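Local coordinates for protein 2-hydroxy-3-oxopropionate reductase (Polaromonas sp. JS666, PDB 4DLL) that probably catalyses the NAD(P)H-dependent reduction of 2-hydroxy-3-oxopropionate (tartronate semialdehyde) to glycerate, as a member of the beta-hydroxyacid dehydrogenase family, at residues Leu177-Leu180 with Lys181-Arg185; Gln102-Leu105 with Phe106-Val110; Arg48-Glu52 with Ala53-Leu57. All blocks are in the same frame, centred on the assembly; numbering follows the deposited sequence.

Interaction 1 (Leu177-Leu180 with Lys181-Arg185); sequences LPLL and KVFGR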
ATOM      1  N   LEU A 177      13.545  -9.043  24.280  1.00 28.45           N
ATOM      2  CA  LEU A 177      12.343  -8.310  24.024  1.00 28.39           C
ATOM      3  C   LEU A 177      12.348  -6.960  24.743  1.00 28.86           C
ATOM      4  O   LEU A 177      11.946  -5.951  24.129  1.00 27.92           O
ATOM      5  CB  LEU A 177      11.064  -9.160  24.308  1.00 29.12           C
ATOM      6  CG  LEU A 177       9.684  -8.592  23.897  1.00 28.62           C
ATOM      7  CD1 LEU A 177       9.644  -8.142  22.450  1.00 24.21           C
ATOM      8  CD2 LEU A 177       8.476  -9.574  24.143  1.00 22.25           C
ATOM      9  N   PRO A 178      12.830  -6.915  26.030  1.00 29.03           N
ATOM     10  CA  PRO A 178      12.836  -5.616  26.714  1.00 28.17           C
ATOM     11  C   PRO A 178      13.664  -4.584  25.930  1.00 27.78           C
ATOM     12  O   PRO A 178      13.274  -3.405  25.845  1.00 27.00           O
ATOM     13  CB  PRO A 178      13.480  -5.929  28.091  1.00 28.52           C
ATOM     14  CG  PRO A 178      13.061  -7.336  28.362  1.00 30.02           C
ATOM     15  CD  PRO A 178      13.207  -8.003  26.947  1.00 29.25           C
ATOM     16  N   LEU A 179      14.810  -4.991  25.358  1.00 27.28           N
ATOM     17  CA  LEU A 179      15.578  -3.991  24.570  1.00 25.70           C
ATOM     18  C   LEU A 179      14.776  -3.621  23.338  1.00 26.72           C
ATOM     19  O   LEU A 179      14.677  -2.421  22.980  1.00 26.35           O
ATOM     20  CB  LEU A 179      16.936  -4.500  24.163  1.00 26.08           C
ATOM     21  CG  LEU A 179      17.579  -3.396  23.311  1.00 25.34           C
ATOM     22  CD1 LEU A 179      18.084  -2.339  24.252  1.00 21.81           C
ATOM     23  CD2 LEU A 179      18.658  -3.935  22.416  1.00 29.91           C
ATOM     24  N   LEU A 180      14.128  -4.644  22.747  1.00 27.06           N
ATOM     25  CA  LEU A 180      13.362  -4.425  21.558  1.00 28.93           C
ATOM     26  C   LEU A 180      12.213  -3.456  21.748  1.00 29.72           C
ATOM     27  O   LEU A 180      12.076  -2.562  20.937  1.00 30.55           O
ATOM     28  CB  LEU A 180      12.905  -5.738  20.931  1.00 29.52           C
ATOM     29  CG  LEU A 180      14.098  -6.517  20.355  1.00 29.25           C
ATOM     30  CD1 LEU A 180      13.665  -7.784  19.711  1.00 28.55           C
ATOM     31  CD2 LEU A 180      14.965  -5.723  19.466  1.00 29.31           C
ATOM     32  N   LYS A 181      11.429  -3.621  22.834  1.00 30.37           N
ATOM     33  CA  LYS A 181      10.305  -2.715  23.167  1.00 31.44           C
ATOM     34  C   LYS A 181      10.659  -1.241  23.212  1.00 30.16           C
ATOM     35  O   LYS A 181       9.812  -0.374  22.977  1.00 32.37           O
ATOM     36  CB  LYS A 181       9.660  -3.066  24.513  1.00 30.28           C
ATOM     37  CG  LYS A 181       9.481  -4.478  24.763  1.00 33.87           C
ATOM     38  CD  LYS A 181       8.111  -4.960  24.441  1.00 38.28           C
ATOM     39  CE  LYS A 181       7.681  -6.049  25.445  1.00 40.67           C
ATOM     40  NZ  LYS A 181       6.241  -6.493  25.233  1.00 43.91           N
ATOM     41  N   VAL A 182      11.894  -0.927  23.569  1.00 30.19           N
ATOM     42  CA  VAL A 182      12.348   0.454  23.572  1.00 29.53           C
ATOM     43  C   VAL A 182      12.235   1.040  22.149  1.00 29.11           C
ATOM     44  O   VAL A 182      11.983   2.243  21.972  1.00 26.88           O
ATOM     45  CB  VAL A 182      13.817   0.557  24.108  1.00 30.78           C
ATOM     46  CG1 VAL A 182      14.345   1.986  24.070  1.00 32.52           C
ATOM     47  CG2 VAL A 182      13.918   0.060  25.524  1.00 32.78           C
ATOM     48  N   PHE A 183      12.442   0.202  21.126  1.00 28.54           N
ATOM     49  CA  PHE A 183      12.475   0.746  19.749  1.00 28.22           C
ATOM     50  C   PHE A 183      11.137   0.651  19.048  1.00 27.07           C
ATOM     51  O   PHE A 183      10.828   1.503  18.228  1.00 25.55           O
ATOM     52  CB  PHE A 183      13.499   0.060  18.889  1.00 29.28           C
ATOM     53  CG  PHE A 183      14.857  -0.010  19.495  1.00 29.29           C
ATOM     54  CD1 PHE A 183      15.473   1.131  19.981  1.00 32.46           C
ATOM     55  CD2 PHE A 183      15.529  -1.231  19.537  1.00 27.56           C
ATOM     56  CE1 PHE A 183      16.758   1.055  20.542  1.00 34.92           C
ATOM     57  CE2 PHE A 183      16.789  -1.333  20.091  1.00 33.09           C
ATOM     58  CZ  PHE A 183      17.422  -0.184  20.594  1.00 34.33           C
ATOM     59  N   GLY A 184      10.337  -0.364  19.378  1.00 26.52           N
ATOM     60  CA  GLY A 184       9.000  -0.401  18.794  1.00 27.44           C
ATOM     61  C   GLY A 184       8.282  -1.661  19.102  1.00 27.92           C
ATOM     62  O   GLY A 184       8.516  -2.265  20.130  1.00 29.00           O
ATOM     63  N   ARG A 185       7.366  -2.047  18.233  1.00 28.16           N
ATOM     64  CA  ARG A 185       6.713  -3.329  18.396  1.00 28.70           C
ATOM     65  C   ARG A 185       7.511  -4.451  17.657  1.00 28.83           C
ATOM     66  O   ARG A 185       7.726  -4.366  16.435  1.00 29.08           O
ATOM     67  CB  ARG A 185       5.260  -3.236  17.900  1.00 28.14           C
ATOM     68  CG  ARG A 185       4.432  -4.457  18.255  1.00 29.46           C
ATOM     69  CD  ARG A 185       2.979  -4.391  17.648  1.00 31.41           C
ATOM     70  NE  ARG A 185       2.937  -4.080  16.215  1.00 33.30           N
ATOM     71  CZ  ARG A 185       3.167  -4.972  15.229  1.00 36.73           C
ATOM     72  NH1 ARG A 185       3.476  -6.244  15.511  1.00 38.49           N
ATOM     73  NH2 ARG A 185       3.082  -4.606  13.932  1.00 38.50           N
TER

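Interaction 2 (Gln102-Leu105 with Phe106-Val110); sequences QDVL and FAQGV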
ATOM      1  N   GLN A 102      30.486  -9.470   8.342  1.00 44.55           N
ATOM      2  CA  GLN A 102      31.447 -10.565   8.405  1.00 44.53           C
ATOM      3  C   GLN A 102      32.798 -10.067   8.894  1.00 44.55           C
ATOM      4  O   GLN A 102      33.382 -10.646   9.803  1.00 43.55           O
ATOM      5  CB  GLN A 102      31.570 -11.202   7.016  1.00 45.93           C
ATOM      6  CG  GLN A 102      32.936 -11.927   6.693  1.00 48.84           C
ATOM      7  CD  GLN A 102      32.838 -13.447   6.677  1.00 55.16           C
ATOM      8  OE1 GLN A 102      31.771 -14.023   6.407  1.00 56.40           O
ATOM      9  NE2 GLN A 102      33.969 -14.110   6.946  1.00 58.66           N
ATOM     10  N   ASP A 103      33.280  -8.990   8.267  1.00 44.94           N
ATOM     11  CA  ASP A 103      34.590  -8.431   8.554  1.00 45.66           C
ATOM     12  C   ASP A 103      34.669  -8.002  10.015  1.00 44.70           C
ATOM     13  O   ASP A 103      35.465  -8.543  10.799  1.00 44.17           O
ATOM     14  CB  ASP A 103      34.878  -7.241   7.640  1.00 46.78           C
ATOM     15  CG  ASP A 103      36.328  -6.799   7.711  1.00 50.34           C
ATOM     16  OD1 ASP A 103      37.137  -7.298   6.894  1.00 54.95           O
ATOM     17  OD2 ASP A 103      36.673  -5.989   8.607  1.00 54.13           O
ATOM     18  N   VAL A 104      33.813  -7.061  10.395  1.00 43.64           N
ATOM     19  CA  VAL A 104      33.693  -6.670  11.813  1.00 42.76           C
ATOM     20  C   VAL A 104      33.626  -7.838  12.839  1.00 43.05           C
ATOM     21  O   VAL A 104      34.366  -7.852  13.834  1.00 42.03           O
ATOM     22  CB  VAL A 104      32.542  -5.670  12.038  1.00 42.11           C
ATOM     23  CG1 VAL A 104      32.485  -5.250  13.507  1.00 39.68           C
ATOM     24  CG2 VAL A 104      32.780  -4.455  11.182  1.00 40.55           C
ATOM     25  N   LEU A 105      32.758  -8.816  12.579  1.00 43.44           N
ATOM     26  CA  LEU A 105      32.584  -9.920  13.504  1.00 44.53           C
ATOM     27  C   LEU A 105      33.838 -10.782  13.569  1.00 46.80           C
ATOM     28  O   LEU A 105      34.286 -11.167  14.647  1.00 47.89           O
ATOM     29  CB  LEU A 105      31.391 -10.783  13.067  1.00 43.91           C
ATOM     30  CG  LEU A 105      29.996 -10.545  13.687  1.00 39.58           C
ATOM     31  CD1 LEU A 105      29.008 -11.520  13.058  1.00 36.11           C
ATOM     32  CD2 LEU A 105      30.054 -10.752  15.174  1.00 29.36           C
ATOM     33  N   PHE A 106      34.420 -11.082  12.411  1.00 48.51           N
ATOM     34  CA  PHE A 106      35.518 -12.044  12.374  1.00 49.76           C
ATOM     35  C   PHE A 106      36.877 -11.422  12.036  1.00 50.62           C
ATOM     36  O   PHE A 106      37.805 -11.571  12.814  1.00 51.98           O
ATOM     37  CB  PHE A 106      35.139 -13.260  11.512  1.00 49.95           C
ATOM     38  CG  PHE A 106      33.789 -13.835  11.879  1.00 50.40           C
ATOM     39  CD1 PHE A 106      33.619 -14.566  13.055  1.00 49.47           C
ATOM     40  CD2 PHE A 106      32.674 -13.599  11.075  1.00 51.02           C
ATOM     41  CE1 PHE A 106      32.352 -15.060  13.429  1.00 49.33           C
ATOM     42  CE2 PHE A 106      31.400 -14.091  11.438  1.00 50.45           C
ATOM     43  CZ  PHE A 106      31.237 -14.804  12.618  1.00 48.59           C
ATOM     44  N   ALA A 107      37.009 -10.681  10.941  1.00 50.81           N
ATOM     45  CA  ALA A 107      38.287  -9.987  10.674  1.00 51.39           C
ATOM     46  C   ALA A 107      38.754  -9.084  11.835  1.00 51.84           C
ATOM     47  O   ALA A 107      39.968  -8.950  12.069  1.00 52.43           O
ATOM     48  CB  ALA A 107      38.205  -9.157   9.385  1.00 51.31           C
ATOM     49  N   GLN A 108      37.791  -8.447  12.522  1.00 50.82           N
ATOM     50  CA  GLN A 108      38.058  -7.466  13.577  1.00 49.70           C
ATOM     51  C   GLN A 108      37.854  -8.056  14.978  1.00 48.39           C
ATOM     52  O   GLN A 108      38.011  -7.380  15.964  1.00 48.24           O
ATOM     53  CB  GLN A 108      37.191  -6.196  13.382  1.00 49.93           C
ATOM     54  CG  GLN A 108      37.735  -5.202  12.370  1.00 51.85           C
ATOM     55  CD  GLN A 108      37.100  -3.786  12.477  1.00 57.22           C
ATOM     56  OE1 GLN A 108      36.489  -3.304  11.511  1.00 57.68           O
ATOM     57  NE2 GLN A 108      37.242  -3.124  13.649  1.00 56.77           N
ATOM     58  N   GLY A 109      37.479  -9.321  15.055  1.00 47.08           N
ATOM     59  CA  GLY A 109      37.514 -10.034  16.315  1.00 45.90           C
ATOM     60  C   GLY A 109      36.459  -9.668  17.350  1.00 44.42           C
ATOM     61  O   GLY A 109      36.693  -9.815  18.544  1.00 44.47           O
ATOM     62  N   VAL A 110      35.306  -9.210  16.889  1.00 43.66           N
ATOM     63  CA  VAL A 110      34.182  -8.876  17.771  1.00 42.65           C
ATOM     64  C   VAL A 110      33.644 -10.180  18.337  1.00 42.22           C
ATOM     65  O   VAL A 110      33.433 -10.324  19.553  1.00 40.84           O
ATOM     66  CB  VAL A 110      33.078  -8.057  17.023  1.00 42.76           C
ATOM     67  CG1 VAL A 110      31.749  -8.028  17.796  1.00 42.15           C
ATOM     68  CG2 VAL A 110      33.556  -6.643  16.770  1.00 41.83           C
TER

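Interaction 3 (Arg48-Glu52 with Ala53-Leu57); sequences RRLCE and AGYAL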
ATOM      1  N   ARG A  48      19.214   7.386  21.945  1.00 41.48           N
ATOM      2  CA  ARG A  48      18.728   8.339  22.896  1.00 42.51           C
ATOM      3  C   ARG A  48      17.554   7.705  23.691  1.00 42.82           C
ATOM      4  O   ARG A  48      17.471   7.857  24.910  1.00 42.12           O
ATOM      5  CB  ARG A  48      18.389   9.623  22.133  1.00 43.30           C
ATOM      6  CG  ARG A  48      17.557  10.700  22.839  1.00 45.88           C
ATOM      7  CD  ARG A  48      16.500  11.221  21.834  1.00 48.30           C
ATOM      8  NE  ARG A  48      15.869  12.468  22.260  1.00 52.95           N
ATOM      9  N   ARG A  49      16.700   6.921  23.030  1.00 42.77           N
ATOM     10  CA  ARG A  49      15.651   6.248  23.786  1.00 42.81           C
ATOM     11  C   ARG A  49      16.288   5.199  24.673  1.00 43.06           C
ATOM     12  O   ARG A  49      15.778   4.879  25.743  1.00 43.33           O
ATOM     13  CB  ARG A  49      14.606   5.628  22.880  1.00 42.36           C
ATOM     14  CG  ARG A  49      14.045   6.583  21.850  1.00 42.52           C
ATOM     15  CD  ARG A  49      12.786   6.041  21.244  1.00 40.06           C
ATOM     16  NE  ARG A  49      11.617   6.546  21.947  1.00 45.76           N
ATOM     17  CZ  ARG A  49      10.854   5.850  22.797  1.00 47.17           C
ATOM     18  NH1 ARG A  49      11.114   4.572  23.072  1.00 46.35           N
ATOM     19  NH2 ARG A  49       9.803   6.440  23.368  1.00 47.58           N
ATOM     20  N   LEU A  50      17.424   4.686  24.218  1.00 42.95           N
ATOM     21  CA  LEU A  50      18.135   3.663  24.926  1.00 43.33           C
ATOM     22  C   LEU A  50      18.710   4.187  26.245  1.00 43.21           C
ATOM     23  O   LEU A  50      18.476   3.620  27.315  1.00 42.28           O
ATOM     24  CB  LEU A  50      19.251   3.117  24.045  1.00 43.43           C
ATOM     25  CG  LEU A  50      19.569   1.680  24.341  1.00 43.13           C
ATOM     26  CD1 LEU A  50      18.274   0.920  24.176  1.00 44.70           C
ATOM     27  CD2 LEU A  50      20.601   1.202  23.362  1.00 42.63           C
ATOM     28  N   CYS A  51      19.468   5.270  26.147  1.00 43.67           N
ATOM     29  CA  CYS A  51      19.957   5.975  27.339  1.00 44.15           C
ATOM     30  C   CYS A  51      18.774   6.425  28.205  1.00 44.31           C
ATOM     31  O   CYS A  51      18.768   6.159  29.384  1.00 43.90           O
ATOM     32  CB  CYS A  51      20.866   7.126  26.952  1.00 43.80           C
ATOM     33  SG  CYS A  51      22.093   6.587  25.740  1.00 42.41           S
ATOM     34  N   GLU A  52      17.760   7.031  27.599  1.00 44.82           N
ATOM     35  CA  GLU A  52      16.525   7.391  28.335  1.00 45.80           C
ATOM     36  C   GLU A  52      15.841   6.228  29.049  1.00 45.24           C
ATOM     37  O   GLU A  52      15.118   6.460  30.009  1.00 46.95           O
ATOM     38  CB  GLU A  52      15.504   8.073  27.441  1.00 46.49           C
ATOM     39  CG  GLU A  52      15.846   9.490  27.072  1.00 50.50           C
ATOM     40  CD  GLU A  52      14.921   9.992  26.019  1.00 57.31           C
ATOM     41  OE1 GLU A  52      13.773  10.373  26.341  1.00 60.82           O
ATOM     42  OE2 GLU A  52      15.325   9.995  24.839  1.00 61.01           O
ATOM     43  N   ALA A  53      16.043   4.990  28.610  1.00 43.20           N
ATOM     44  CA  ALA A  53      15.515   3.842  29.352  1.00 41.31           C
ATOM     45  C   ALA A  53      16.507   3.367  30.411  1.00 40.86           C
ATOM     46  O   ALA A  53      16.255   2.403  31.152  1.00 40.62           O
ATOM     47  CB  ALA A  53      15.150   2.713  28.404  1.00 42.15           C
ATOM     48  N   GLY A  54      17.652   4.043  30.477  1.00 40.00           N
ATOM     49  CA  GLY A  54      18.652   3.777  31.512  1.00 40.03           C
ATOM     50  C   GLY A  54      19.612   2.639  31.206  1.00 40.15           C
ATOM     51  O   GLY A  54      20.193   2.062  32.111  1.00 39.42           O
ATOM     52  N   TYR A  55      19.783   2.330  29.917  1.00 39.97           N
ATOM     53  CA  TYR A  55      20.750   1.354  29.477  1.00 38.68           C
ATOM     54  C   TYR A  55      22.064   2.044  29.338  1.00 39.01           C
ATOM     55  O   TYR A  55      22.118   3.204  28.950  1.00 40.22           O
ATOM     56  CB  TYR A  55      20.365   0.784  28.104  1.00 37.93           C
ATOM     57  CG  TYR A  55      19.275  -0.250  28.138  1.00 37.01           C
ATOM     58  CD1 TYR A  55      17.938   0.108  27.915  1.00 32.27           C
ATOM     59  CD2 TYR A  55      19.572  -1.592  28.399  1.00 35.72           C
ATOM     60  CE1 TYR A  55      16.936  -0.832  27.951  1.00 33.66           C
ATOM     61  CE2 TYR A  55      18.587  -2.531  28.426  1.00 33.71           C
ATOM     62  CZ  TYR A  55      17.268  -2.156  28.185  1.00 33.31           C
ATOM     63  OH  TYR A  55      16.295  -3.115  28.206  1.00 30.67           O
ATOM     64  N   ALA A  56      23.144   1.335  29.608  1.00 38.28           N
ATOM     65  CA  ALA A  56      24.440   1.944  29.382  1.00 38.51           C
ATOM     66  C   ALA A  56      24.930   1.591  27.963  1.00 38.29           C
ATOM     67  O   ALA A  56      24.746   0.480  27.474  1.00 38.09           O
ATOM     68  CB  ALA A  56      25.447   1.522  30.470  1.00 38.26           C
ATOM     69  N   LEU A  57      25.546   2.541  27.294  1.00 37.31           N
ATOM     70  CA  LEU A  57      25.753   2.349  25.879  1.00 36.89           C
ATOM     71  C   LEU A  57      27.192   2.535  25.467  1.00 36.39           C
ATOM     72  O   LEU A  57      27.778   3.575  25.778  1.00 35.73           O
ATOM     73  CB  LEU A  57      24.858   3.339  25.120  1.00 36.40           C
ATOM     74  CG  LEU A  57      24.872   3.216  23.596  1.00 34.57           C
ATOM     75  CD1 LEU A  57      24.267   1.861  23.154  1.00 30.83           C
ATOM     76  CD2 LEU A  57      24.161   4.445  22.961  1.00 30.43           C
TER

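Interaction 1 (Leu177-Leu180 with Lys181-Arg185)
Leu179 and Phe183 make the tight half of this contact, one turn apart at the C-terminal end of helix 170-183. Leu179 CG lies 3.9 Å from Phe183 CE2, and the two side chains slant across each other. The ring also sits against the backbone. Leu179 O is over one of its faces, displaced toward the rim. Phe183 CG lies anti to its own carbonyl carbon (chi1 -51°), which turns the ring back along the helix toward Leu179. Both residues are buried, and Leu50 and Tyr55 of the same chain pack on Leu179.

Lys181 N is held firmly, 2.7 Å from Leu177 O with an N-H...O angle of 166°. The last turn closes on Leu180 O, which accepts two backbone bonds. Phe183 N comes from above the carbonyl plane at 2.8 Å from Leu180 O. Gly184 N lies in that plane, 3.2 Å from Leu180 O. Gly184 is where the chain leaves helical geometry. A weak bond of 3.2 Å runs from Val182 N to Leu179 O.

The loose side is the exposed side chain of Lys181 with the partly exposed Leu177. The lysine chain bends at chi2 and chi3 and runs slantwise across Leu177. Its CD and CE methylenes lie against the CG and methyls of Leu177, with Lys181 CE 3.6 Å from Leu177 CG.

Arg185 already belongs to strand 184-190, and its NH2 bonds to Glu232 O of the second subunit. The arrangement is a helix-to-strand turn, the closing step of the beta-alpha-beta unit formed by strand 162-167, helix 170-183 and strand 184-190.

Interaction 2 (Gln102-Leu105 with Phe106-Val110)
Leu105 and Phe106 are chain neighbours whose side chains run side by side and point the same way. Leu105 CB sits over one face of the Phe106 ring in a CH-pi contact, 3.8 Å from the ring centroid and 18° off the normal. Leu105 CD1 adds a contact, 3.9 Å from Phe106 CE2. Phe106 CG is anti to the carbonyl carbon and beside the backbone N (chi1 -50°). The ring therefore lies back along Leu105, with Phe106 CD2 3.3 Å from Gln102 O. Arg137 of helix 128-140 makes a cation-pi contact with this ring, and Leu138 packs on both residues.

The second apolar patch is built on Val110. Its CG2 branch reaches Val104 CG1 at 3.7 Å, and its CG1 branch lies near Leu105 CD2. Val110 thus meets two successive residues of the preceding helix. All three of these aliphatic side chains are buried. Ala81 of helix 81-85 touches both valines.

This is the frayed C-terminal end of helix 98-107, in the nucleotide-binding domain of the 6-phosphogluconate dehydrogenase type. Phe106 N still bonds to Gln102 O at 2.8 Å, as in a regular turn. The next bond is longer in sequence: Gln108 N reaches Asp103 O at 2.9 Å, a wider pi-type step. Gly109 then takes positive phi, ends this helix and stands at the N-cap of helix 110-113. A weak bond from Val110 N to Val104 O spans the join.

Outward lie Ala107, Gln108 and Asp103. The Asp103 carboxylate leans over the Ala107 methyl, with OD1 3.3 Å from Ala107 CB. The Gln108 amide stands farther off, its plane 69° from that of the Asp103 carboxylate, and Gln108 also packs on Trp60 of strand 56-60.

Interaction 3 (Arg48-Glu52 with Ala53-Leu57)
Leu50 and Tyr55 meet where helix 43-52 ends and the chain turns toward strand 56-60. Gly54 N donates to Cys51 O at 2.6 Å, from above the carbonyl plane. Tyr55 N donates to Leu50 O at 3.2 Å, with an N-H...O angle of 162°. With Gly54 at positive phi, these two bonds back into the last turn make a Schellman motif. Ala53 N is shared more loosely, with weak bonds to both Arg49 O and Leu50 O. Leu50 O therefore serves the turn twice, and it also lies in the plane of the Tyr55 ring, at its edge.

Apolar contacts form the second group. Leu50 divides its two methyls between two partners. CD1 touches Tyr55 CD1 at 3.8 Å, while CD2 reaches Leu57 CD1 at 3.7 Å. The leucines cross at about a right angle. Leu50 CG stands anti to the backbone N (chi1 -151°), and this swings its branches toward the returning chain. The other methyl of Leu57, CD2, lies 4.1 Å from Cys51 SG. Leu57 thus bridges two consecutive helix residues.

Charged groups lie apart from this core. Glu52 OE2 is 3.6 Å from Arg48 NE, along one helical turn. The rest of the Arg48 guanidinium group is not modelled, so this long salt bridge is tentative.

Leu50 is buried between two parts of the domain. Ile34 and Phe36 of strand 33-37 meet it from the sheet, and Leu179 and Phe183 from helix 170-183. Tyr55 also touches Ile34 and Leu179. The turn completes the beta-alpha-beta unit of strand 33-37, helix 43-52 and strand 56-60, the first such unit of this Rossmann-type domain.

Overall arrangement
Along the chain, interaction 3 comes first, then interaction 2, then interaction 1. All three lie in the N-terminal nucleotide-binding domain, and each marks the end of a helix. Interactions 1 and 3 are neighbours, with centres 12 Å apart. Helices 170-183 and 43-52 touch there, and both contacts reach the same mixed sheet. Arg49 NH1 adds a weak hydrogen bond to Val182 O. Interaction 2 stands apart on helix 98-107. Its centre is 26 Å from each of the others, with nearest atoms about 14 Å away. Interactions 1 and 3 thus bring together an early and a late beta-alpha-beta unit, far apart in sequence, within one domain.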